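Local coordinates for neck appendage protein (Bacillus phage GA-1, PDB 3GUD) that probably acts, through this C-terminal piece of the phage neck appendage, as an intramolecular chaperone that mediates folding of a triple beta-helix, at residues Gln51-Phe56 and Gly67-Asp72. Numbering follows the deposited sequence.
Sequences QIVKVF and GLVGYD
Val69 meets two residues of the helix at once. Its CG2 lies 4.0 Å from Ile52 CG2. Val53 CG1 touches both branches of Val69, at 4.0 Å from CG1 and 4.1 Å from CG2. The side chains of Val53 and Val69 cross at about a right angle, whereas those of Ile52 and Val69 pass each other in opposite directions. With chi1 of -71°, Ile52 has CG2 anti to the backbone N, and this branch makes the closest approach. The other branch starts farther off at CG1, but its end turns back, and Ile52 CD1 lies 4.4 Å from Val69 CG2.

The contact sets helix 49-58 against the start of strand 69-73. That strand pairs antiparallel with strand 96-100, so the helix packs beside the base of a long beta-hairpin. The contact lies near the centre of the chain, within the Peptidase S74 region, the intramolecular chaperone part of the appendage. Three copies of the chain make up the assembly.

One turn along the helix from Ile52, Phe56 packs on Leu68. The modelled spacing here is too short to be trusted, so the detailed approach is doubtful. The far end of the Phe56 ring, CE1, CZ and CE2, lies nearest Leu68 CD1. A chi2 of 166° sets Leu68 CD1 anti to CA, which carries this methyl out toward the ring. Ile52 and Phe56 also pack on Trp20 of helix 14-20. Leu68 touches Leu108 of helix 102-120 and Phe45 of a neighbouring subunit.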
loop_
_atom_site.group_PDB
_atom_site.type_symbol
_atom_site.label_atom_id
_atom_site.label_comp_id
_atom_site.label_asym_id
_atom_site.label_seq_id
_atom_site.Cartn_x
_atom_site.Cartn_y
_atom_site.Cartn_z
ATOM N N GLN A 51 6.760 -4.651 -18.807
ATOM C CA GLN A 51 8.080 -4.077 -18.796
ATOM C C GLN A 51 8.924 -4.621 -17.646
ATOM O O GLN A 51 10.142 -4.774 -17.781
ATOM C CB GLN A 51 8.014 -2.593 -18.601
ATOM C CG GLN A 51 8.919 -2.248 -17.469
ATOM C CD GLN A 51 9.504 -0.920 -17.618
ATOM O OE1 GLN A 51 9.060 -0.133 -18.449
ATOM N NE2 GLN A 51 10.514 -0.632 -16.818
ATOM N N ILE A 52 8.287 -4.849 -16.496
ATOM C CA ILE A 52 8.979 -5.356 -15.317
ATOM C C ILE A 52 9.554 -6.726 -15.637
ATOM O O ILE A 52 10.735 -6.993 -15.413
ATOM C CB ILE A 52 8.030 -5.491 -14.107
ATOM C CG1 ILE A 52 7.634 -4.125 -13.574
ATOM C CG2 ILE A 52 8.679 -6.294 -12.979
ATOM C CD1 ILE A 52 6.850 -4.216 -12.274
ATOM N N VAL A 53 8.710 -7.596 -16.172
ATOM C CA VAL A 53 9.113 -8.964 -16.394
ATOM C C VAL A 53 10.315 -8.967 -17.320
ATOM O O VAL A 53 11.035 -9.958 -17.408
ATOM C CB VAL A 53 7.981 -9.802 -17.017
ATOM C CG1 VAL A 53 6.650 -9.450 -16.398
ATOM C CG2 VAL A 53 7.939 -9.594 -18.508
ATOM N N LYS A 54 10.542 -7.835 -17.980
ATOM C CA LYS A 54 11.525 -7.732 -19.055
ATOM C C LYS A 54 12.885 -7.283 -18.537
ATOM O O LYS A 54 13.904 -7.865 -18.909
ATOM C CB LYS A 54 11.034 -6.750 -20.122
ATOM C CG LYS A 54 11.025 -7.305 -21.527
ATOM C CD LYS A 54 10.450 -6.290 -22.522
ATOM C CE LYS A 54 9.027 -5.838 -22.171
ATOM N NZ LYS A 54 8.650 -4.615 -22.938
ATOM N N VAL A 55 12.900 -6.249 -17.688
ATOM C CA VAL A 55 14.156 -5.708 -17.143
ATOM C C VAL A 55 14.832 -6.729 -16.236
ATOM O O VAL A 55 16.061 -6.741 -16.096
ATOM C CB VAL A 55 13.963 -4.386 -16.371
ATOM C CG1 VAL A 55 13.463 -3.300 -17.304
ATOM C CG2 VAL A 55 13.026 -4.584 -15.193
ATOM N N PHE A 56 14.024 -7.593 -15.629
ATOM C CA PHE A 56 14.561 -8.698 -14.849
ATOM C C PHE A 56 15.127 -9.803 -15.746
ATOM O O PHE A 56 16.047 -10.499 -15.342
ATOM C CB PHE A 56 13.501 -9.282 -13.930
ATOM C CG PHE A 56 13.343 -8.545 -12.649
ATOM C CD1 PHE A 56 13.486 -9.205 -11.441
ATOM C CD2 PHE A 56 13.072 -7.192 -12.646
ATOM C CE1 PHE A 56 13.342 -8.527 -10.243
ATOM C CE2 PHE A 56 12.931 -6.508 -11.456
ATOM C CZ PHE A 56 13.066 -7.179 -10.247
ATOM N N GLY A 67 7.754 -12.150 -6.375
ATOM C CA GLY A 67 6.366 -11.758 -6.212
ATOM C C GLY A 67 6.077 -10.320 -6.619
ATOM O O GLY A 67 5.267 -9.646 -5.993
ATOM N N LEU A 68 6.736 -9.844 -7.666
ATOM C CA LEU A 68 6.526 -8.479 -8.117
ATOM C C LEU A 68 5.410 -8.462 -9.140
ATOM O O LEU A 68 4.797 -7.425 -9.379
ATOM C CB LEU A 68 7.801 -7.903 -8.743
ATOM C CG LEU A 68 9.069 -7.781 -7.889
ATOM C CD1 LEU A 68 10.283 -7.522 -8.760
ATOM C CD2 LEU A 68 8.938 -6.709 -6.822
ATOM N N VAL A 69 5.144 -9.623 -9.738
ATOM C CA VAL A 69 4.259 -9.731 -10.907
ATOM C C VAL A 69 3.399 -11.007 -10.866
ATOM O O VAL A 69 3.811 -12.021 -10.313
ATOM C CB VAL A 69 5.068 -9.674 -12.230
ATOM C CG1 VAL A 69 4.409 -10.516 -13.277
ATOM C CG2 VAL A 69 5.214 -8.235 -12.716
ATOM N N GLY A 70 2.200 -10.942 -11.438
ATOM C CA GLY A 70 1.316 -12.085 -11.517
ATOM C C GLY A 70 0.927 -12.369 -12.947
ATOM O O GLY A 70 1.029 -11.496 -13.822
ATOM N N TYR A 71 0.528 -13.606 -13.207
ATOM C CA TYR A 71 -0.013 -13.944 -14.525
ATOM C C TYR A 71 -1.279 -14.747 -14.334
ATOM O O TYR A 71 -1.387 -15.550 -13.425
ATOM C CB TYR A 71 0.983 -14.718 -15.395
ATOM C CG TYR A 71 0.406 -15.146 -16.736
ATOM C CD1 TYR A 71 0.427 -14.289 -17.837
ATOM C CD2 TYR A 71 -0.147 -16.410 -16.900
ATOM C CE1 TYR A 71 -0.087 -14.685 -19.065
ATOM C CE2 TYR A 71 -0.657 -16.819 -18.115
ATOM C CZ TYR A 71 -0.628 -15.960 -19.191
ATOM O OH TYR A 71 -1.147 -16.402 -20.381
ATOM N N ASP A 72 -2.227 -14.482 -15.209
ATOM C CA ASP A 72 -3.541 -15.069 -15.083
ATOM C C ASP A 72 -4.088 -15.352 -16.461
ATOM O O ASP A 72 -3.914 -14.591 -17.427
ATOM C CB ASP A 72 -4.515 -14.192 -14.265
ATOM C CG ASP A 72 -5.851 -14.899 -13.975
ATOM O OD1 ASP A 72 -5.918 -16.134 -14.150
ATOM O OD2 ASP A 72 -6.801 -14.199 -13.566
#